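Local coordinates for metallo-beta-lactamase domain-containing protein (Thermotoga maritima, PDB 3H3E) that belongs to the metallo-beta-lactamase superfamily and binds a zinc ion, probably as a metal-dependent enzyme, although its substrate and reaction are not established, at residues I67-H71 and Y72-G76; V176-G179 and C180-R183. The protein carries 2 engineered substitutions. One frame throughout, in Å; residues are numbered along the deposited sequence.

Contact 1 of 2, residues I67-H71 and Y72-G76. With ZN (zinc ion), chain B.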
ATOM      1  N   ILE A  67      -5.791   0.578  -6.048  1.00 16.47           N
ATOM      2  CA  ILE A  67      -4.413   0.373  -6.454  1.00 14.26           C
ATOM      3  C   ILE A  67      -3.526   1.473  -5.898  1.00 20.28           C
ATOM      4  O   ILE A  67      -3.702   2.644  -6.236  1.00 27.62           O
ATOM      5  CB  ILE A  67      -4.293   0.363  -7.969  1.00 14.30           C
ATOM      6  CG1 ILE A  67      -5.080  -0.812  -8.543  1.00 15.97           C
ATOM      7  CG2 ILE A  67      -2.851   0.238  -8.362  1.00 20.77           C
ATOM      8  CD1 ILE A  67      -4.597  -2.165  -8.047  1.00 21.69           C
ATOM      9  N   SER A  68      -2.573   1.095  -5.051  1.00 16.79           N
ATOM     10  CA  SER A  68      -1.702   2.057  -4.383  1.00 14.88           C
ATOM     11  C   SER A  68      -0.742   2.740  -5.353  1.00 18.30           C
ATOM     12  O   SER A  68      -0.409   3.907  -5.188  1.00 28.21           O
ATOM     13  CB  SER A  68      -0.912   1.364  -3.283  1.00 20.87           C
ATOM     14  OG  SER A  68      -0.189   0.272  -3.806  1.00 22.08           O
ATOM     15  N   HIS A  69      -0.285   2.003  -6.353  1.00 14.22           N
ATOM     16  CA  HIS A  69       0.547   2.568  -7.407  1.00 13.36           C
ATOM     17  C   HIS A  69       0.698   1.548  -8.541  1.00 14.86           C
ATOM     18  O   HIS A  69       0.440   0.362  -8.355  1.00 19.31           O
ATOM     19  CB  HIS A  69       1.898   3.068  -6.858  1.00 14.97           C
ATOM     20  CG  HIS A  69       2.778   1.994  -6.303  1.00 12.79           C
ATOM     21  ND1 HIS A  69       2.377   1.144  -5.293  1.00 21.39           N
ATOM     22  CD2 HIS A  69       4.052   1.648  -6.599  1.00 13.77           C
ATOM     23  CE1 HIS A  69       3.359   0.306  -5.007  1.00 21.33           C
ATOM     24  NE2 HIS A  69       4.388   0.591  -5.784  1.00 15.92           N
ATOM     25  N   GLY A  70       1.076   2.007  -9.727  1.00 14.60           N
ATOM     26  CA  GLY A  70       1.113   1.125 -10.884  1.00  9.69           C
ATOM     27  C   GLY A  70       2.352   0.275 -11.097  1.00 14.83           C
ATOM     28  O   GLY A  70       2.793   0.129 -12.225  1.00 25.97           O
ATOM     29  N   HIS A  71       2.915  -0.281 -10.028  1.00 16.79           N
ATOM     30  CA  HIS A  71       3.954  -1.304 -10.155  1.00 15.20           C
ATOM     31  C   HIS A  71       3.360  -2.704 -10.346  1.00 16.59           C
ATOM     32  O   HIS A  71       2.268  -3.004  -9.849  1.00 20.92           O
ATOM     33  CB  HIS A  71       4.854  -1.320  -8.929  1.00 17.90           C
ATOM     34  CG  HIS A  71       6.066  -0.461  -9.062  1.00 21.86           C
ATOM     35  ND1 HIS A  71       6.603   0.235  -8.001  1.00 25.56           N
ATOM     36  CD2 HIS A  71       6.844  -0.178 -10.134  1.00 21.71           C
ATOM     37  CE1 HIS A  71       7.667   0.903  -8.412  1.00 32.35           C
ATOM     38  NE2 HIS A  71       7.835   0.669  -9.703  1.00 31.25           N
ATOM     39  N   TYR A  72       4.101  -3.554 -11.051  1.00 18.15           N
ATOM     40  CA  TYR A  72       3.693  -4.929 -11.363  1.00 16.31           C
ATOM     41  C   TYR A  72       3.313  -5.771 -10.132  1.00 17.37           C
ATOM     42  O   TYR A  72       2.385  -6.557 -10.191  1.00 25.50           O
ATOM     43  CB  TYR A  72       4.824  -5.634 -12.136  1.00 17.37           C
ATOM     44  CG  TYR A  72       5.995  -6.000 -11.259  1.00 16.26           C
ATOM     45  CD1 TYR A  72       6.178  -7.302 -10.812  1.00 26.32           C
ATOM     46  CD2 TYR A  72       6.890  -5.037 -10.841  1.00 16.78           C
ATOM     47  CE1 TYR A  72       7.233  -7.634  -9.984  1.00 25.45           C
ATOM     48  CE2 TYR A  72       7.944  -5.355 -10.015  1.00 23.35           C
ATOM     49  CZ  TYR A  72       8.111  -6.655  -9.589  1.00 29.73           C
ATOM     50  OH  TYR A  72       9.173  -6.967  -8.770  1.00 37.51           O
ATOM     51  N   ASP A  73       4.040  -5.611  -9.028  1.00 14.77           N
ATOM     52  CA  ASP A  73       3.817  -6.403  -7.821  1.00 10.38           C
ATOM     53  C   ASP A  73       2.604  -5.928  -7.020  1.00 23.76           C
ATOM     54  O   ASP A  73       2.293  -6.496  -5.977  1.00 31.27           O
ATOM     55  CB  ASP A  73       5.081  -6.460  -6.927  1.00 19.36           C
ATOM     56  CG  ASP A  73       5.623  -5.079  -6.554  1.00 29.15           C
ATOM     57  OD1 ASP A  73       5.746  -4.246  -7.461  1.00 28.96           O
ATOM     58  OD2 ASP A  73       5.918  -4.807  -5.359  1.00 38.79           O
ATOM     59  N   HIS A  74       1.917  -4.894  -7.505  1.00 21.30           N
ATOM     60  CA  HIS A  74       0.731  -4.372  -6.823  1.00 18.27           C
ATOM     61  C   HIS A  74      -0.493  -4.427  -7.709  1.00 20.69           C
ATOM     62  O   HIS A  74      -1.603  -4.644  -7.239  1.00 25.95           O
ATOM     63  CB  HIS A  74       0.979  -2.948  -6.308  1.00 17.91           C
ATOM     64  CG  HIS A  74       2.094  -2.880  -5.316  1.00 17.84           C
ATOM     65  ND1 HIS A  74       1.880  -2.702  -3.968  1.00 11.78           N
ATOM     66  CD2 HIS A  74       3.430  -3.046  -5.467  1.00 26.20           C
ATOM     67  CE1 HIS A  74       3.042  -2.727  -3.337  1.00 26.91           C
ATOM     68  NE2 HIS A  74       4.000  -2.940  -4.223  1.00 28.63           N
ATOM     69  N   ALA A  75      -0.284  -4.261  -9.005  1.00 20.33           N
ATOM     70  CA  ALA A  75      -1.392  -4.238  -9.948  1.00 16.73           C
ATOM     71  C   ALA A  75      -1.499  -5.527 -10.775  1.00 20.59           C
ATOM     72  O   ALA A  75      -2.392  -5.662 -11.602  1.00 28.36           O
ATOM     73  CB  ALA A  75      -1.262  -3.026 -10.865  1.00  7.73           C
ATOM     74  N   GLY A  76      -0.607  -6.484 -10.534  1.00 15.99           N
ATOM     75  CA  GLY A  76      -0.489  -7.635 -11.402  1.00  9.23           C
ATOM     76  C   GLY A  76      -1.602  -8.653 -11.313  1.00 23.72           C
ATOM     77  O   GLY A  76      -1.996  -9.233 -12.314  1.00 26.51           O
TER
HETATM   78 ZN    ZN B 256       6.568  -0.112  -5.837  1.00 34.24          ZN

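Contact 2 of 2, residues V176-G179 and C180-R183. With ZN (zinc ion), chain B.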
ATOM      1  N   VAL A 176      -4.368   3.012   8.557  1.00 15.30           N
ATOM      2  CA  VAL A 176      -3.744   3.469   7.333  1.00 14.57           C
ATOM      3  C   VAL A 176      -3.132   2.280   6.623  1.00 20.41           C
ATOM      4  O   VAL A 176      -2.387   1.519   7.217  1.00 20.74           O
ATOM      5  CB  VAL A 176      -2.636   4.499   7.621  1.00 21.54           C
ATOM      6  CG1 VAL A 176      -1.929   4.906   6.336  1.00 20.39           C
ATOM      7  CG2 VAL A 176      -3.195   5.698   8.320  1.00  8.22           C
ATOM      8  N   ILE A 177      -3.472   2.115   5.351  1.00 21.45           N
ATOM      9  CA  ILE A 177      -2.969   1.002   4.565  1.00 11.47           C
ATOM     10  C   ILE A 177      -2.224   1.513   3.342  1.00 16.62           C
ATOM     11  O   ILE A 177      -2.753   2.295   2.541  1.00 16.85           O
ATOM     12  CB  ILE A 177      -4.084   0.022   4.173  1.00 15.22           C
ATOM     13  CG1 ILE A 177      -4.658  -0.643   5.422  1.00 17.54           C
ATOM     14  CG2 ILE A 177      -3.536  -1.069   3.267  1.00 14.14           C
ATOM     15  CD1 ILE A 177      -5.679   0.170   6.097  1.00 25.93           C
ATOM     16  N   THR A 178      -0.969   1.091   3.231  1.00 14.45           N
ATOM     17  CA  THR A 178      -0.085   1.624   2.208  1.00 12.30           C
ATOM     18  C   THR A 178       0.564   0.462   1.488  1.00 12.55           C
ATOM     19  O   THR A 178       0.762  -0.601   2.069  1.00 21.83           O
ATOM     20  CB  THR A 178       0.958   2.606   2.794  1.00  7.14           C
ATOM     21  OG1 THR A 178       1.755   3.129   1.738  1.00 36.55           O
ATOM     22  CG2 THR A 178       1.856   1.926   3.784  1.00  7.53           C
ATOM     23  N   GLY A 179       0.857   0.652   0.208  1.00 17.43           N
ATOM     24  CA  GLY A 179       1.421  -0.408  -0.602  1.00 14.97           C
ATOM     25  C   GLY A 179       2.923  -0.423  -0.488  1.00 17.61           C
ATOM     26  O   GLY A 179       3.499  -1.381  -0.006  1.00 29.07           O
ATOM     27  N   CYS A 180       3.569   0.652  -0.912  1.00 18.37           N
ATOM     28  CA  CYS A 180       5.021   0.684  -0.878  1.00 22.10           C
ATOM     29  C   CYS A 180       5.607   1.967  -0.269  1.00 24.61           C
ATOM     30  O   CYS A 180       6.765   1.998   0.142  1.00 37.72           O
ATOM     31  CB  CYS A 180       5.589   0.413  -2.279  1.00 20.36           C
ATOM     32  SG  CYS A 180       6.573  -1.069  -2.397  1.00 33.87           S
ATOM     33  N   SER A 181       4.810   3.024  -0.214  1.00 17.22           N
ATOM     34  CA  SER A 181       5.254   4.290   0.362  1.00 14.89           C
ATOM     35  C   SER A 181       6.499   4.845  -0.313  1.00 19.45           C
ATOM     36  O   SER A 181       7.502   5.081   0.341  1.00 29.45           O
ATOM     37  CB  SER A 181       5.532   4.133   1.852  1.00 19.11           C
ATOM     38  OG  SER A 181       4.416   3.584   2.519  1.00 29.93           O
ATOM     39  N   HIS A 182       6.434   5.082  -1.613  1.00 23.01           N
ATOM     40  CA  HIS A 182       7.596   5.573  -2.345  1.00 22.35           C
ATOM     41  C   HIS A 182       7.868   7.038  -2.037  1.00 19.88           C
ATOM     42  O   HIS A 182       9.000   7.515  -2.100  1.00 21.34           O
ATOM     43  CB  HIS A 182       7.384   5.386  -3.844  1.00 22.87           C
ATOM     44  CG  HIS A 182       7.620   3.984  -4.317  1.00 23.13           C
ATOM     45  ND1 HIS A 182       8.873   3.412  -4.354  1.00 17.59           N
ATOM     46  CD2 HIS A 182       6.764   3.043  -4.779  1.00 20.89           C
ATOM     47  CE1 HIS A 182       8.778   2.180  -4.824  1.00 17.81           C
ATOM     48  NE2 HIS A 182       7.509   1.932  -5.088  1.00 18.26           N
ATOM     49  N   ARG A 183       6.809   7.752  -1.702  1.00 17.84           N
ATOM     50  CA  ARG A 183       6.920   9.162  -1.414  1.00 14.28           C
ATOM     51  C   ARG A 183       7.345   9.398   0.025  1.00 17.30           C
ATOM     52  O   ARG A 183       7.596  10.528   0.411  1.00 12.72           O
ATOM     53  CB  ARG A 183       5.603   9.860  -1.710  1.00 13.15           C
ATOM     54  CG  ARG A 183       5.251   9.899  -3.192  1.00  9.29           C
ATOM     55  CD  ARG A 183       4.383  11.120  -3.437  1.00 16.61           C
ATOM     56  NE  ARG A 183       4.723  11.759  -4.691  1.00 21.95           N
ATOM     57  CZ  ARG A 183       4.757  13.070  -4.874  1.00 18.06           C
ATOM     58  NH1 ARG A 183       4.467  13.884  -3.881  1.00 11.57           N
ATOM     59  NH2 ARG A 183       5.088  13.562  -6.054  1.00 23.39           N
TER
HETATM   60 ZN    ZN B 256       6.568  -0.112  -5.837  1.00 34.24          ZN

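Contact 1 of 2, residues I67-H71 and Y72-G76
His71 occupies the N-cap position ahead of the short helix 72-75, and its carbonyl oxygen holds the first turn through two backbone bonds. Ala75 N and His74 N both donate to His71 O, at 3.0 Å each, as in a capped first turn. The carbonyl caps the turn while the imidazole of the same residue binds zinc through ND1 at 2.2 Å. The carboxylate of Asp73 runs alongside this side chain, its OD1 3.4 Å from His71 CB. Ala75 CB points toward residues 67-71, 3.7 Å from His71 O, and makes a loose apolar contact with Ile67 CG2.

The imidazole of His74 forms a platform for His69. His69 CE1 stands 3.2 Å above the centre of the His74 ring, an edge-to-face pair with the planes at 54°. His69 reaches this place because its CG sits between the backbone N and the carbonyl carbon (chi1 64°). The same ring is fixed at both nitrogens: ND1 donates to Ser68 OG in the ring plane at 3.1 Å, while NE2 binds zinc at 2.3 Å. Asp43 OD2 is hydrogen-bonded to both Ser68 OG and His74 ND1, tying together the residue that holds His69 ND1 and the ring whose face His69 meets. Gly70 separates the two zinc ligands, which His182 joins as the third. The sequence His69-Gly70-His71-Tyr72-Asp73-His74 is the HxHxDH signature of the metallo-beta-lactamase fold.

Contact 2 of 2, residues V176-G179 and C180-R183
Thr178 lays its side chain against the hydroxyl of Ser181, three residues further along the turn. Thr178 OG1 donates to Ser181 OG at 2.8 Å, and the threonine methyl, CG2, lies near the same oxygen. With OG1 anti to the backbone N (chi1 -178°), the hydroxyl faces the returning chain. Ser181 answers with its own OG set beside its backbone N and anti to the carbonyl carbon (chi1 -54°). Ser181 OG does not stop there: it is also hydrogen-bonded to Gly206 O, which places this buried hydroxyl between two partners. Threonine suits its place, where strand 173-178 leads into the turn, because it combines the branched CB favoured in strands with a hydroxyl able to hold the turn, and serine suits the other side as a small residue that can serve both partners.

The chain bends at Gly179 and again at Ser181, whose backbone takes the left-handed conformation, with positive phi and psi. Turns of this kind, here between helix 185-193 and strand 173-178 of the mixed sheet that holds strands 200-204 and 231-235, carry a metal ligand in the metallo-beta-lactamase fold, and His182 fills that role. Its NE2 binds the zinc at 2.4 Å, completing the site formed with His69 and His71. The ring is stacked with Phe160, while the backbone N atoms of His182 and Arg183 are both held by the carboxylate of Glu163, a second-shell residue that positions the ligand.

Between Gly179 and Ser181, Cys180 turns its side chain away from residues 176-179. Its SG lies 3.6 Å from the zinc but is not one of the ligands, being tied up in a disulfide with Cys237 that links this turn to the chain beyond strand 231-235.

Contact 1 closes before contact 2 opens along the chain, and their centres lie about 11 Å apart. Residues 67-76 follow strand 64-66 of one mixed sheet, whereas residues 176-183 run off strand 173-178 of the other, so the zinc lies where loops from the two sheets face each other. Contact 1 brings two ligands and contact 2 the third. The nitrogens His69 NE2 and His182 NE2 are 3.5 Å apart because both bind the zinc; Cys180 CB packs against His69 CE1 beside them. A metal site built from loops of both sheets is the hallmark of the metallo-beta-lactamase fold, and it couples the two halves of this protein at a shared centre.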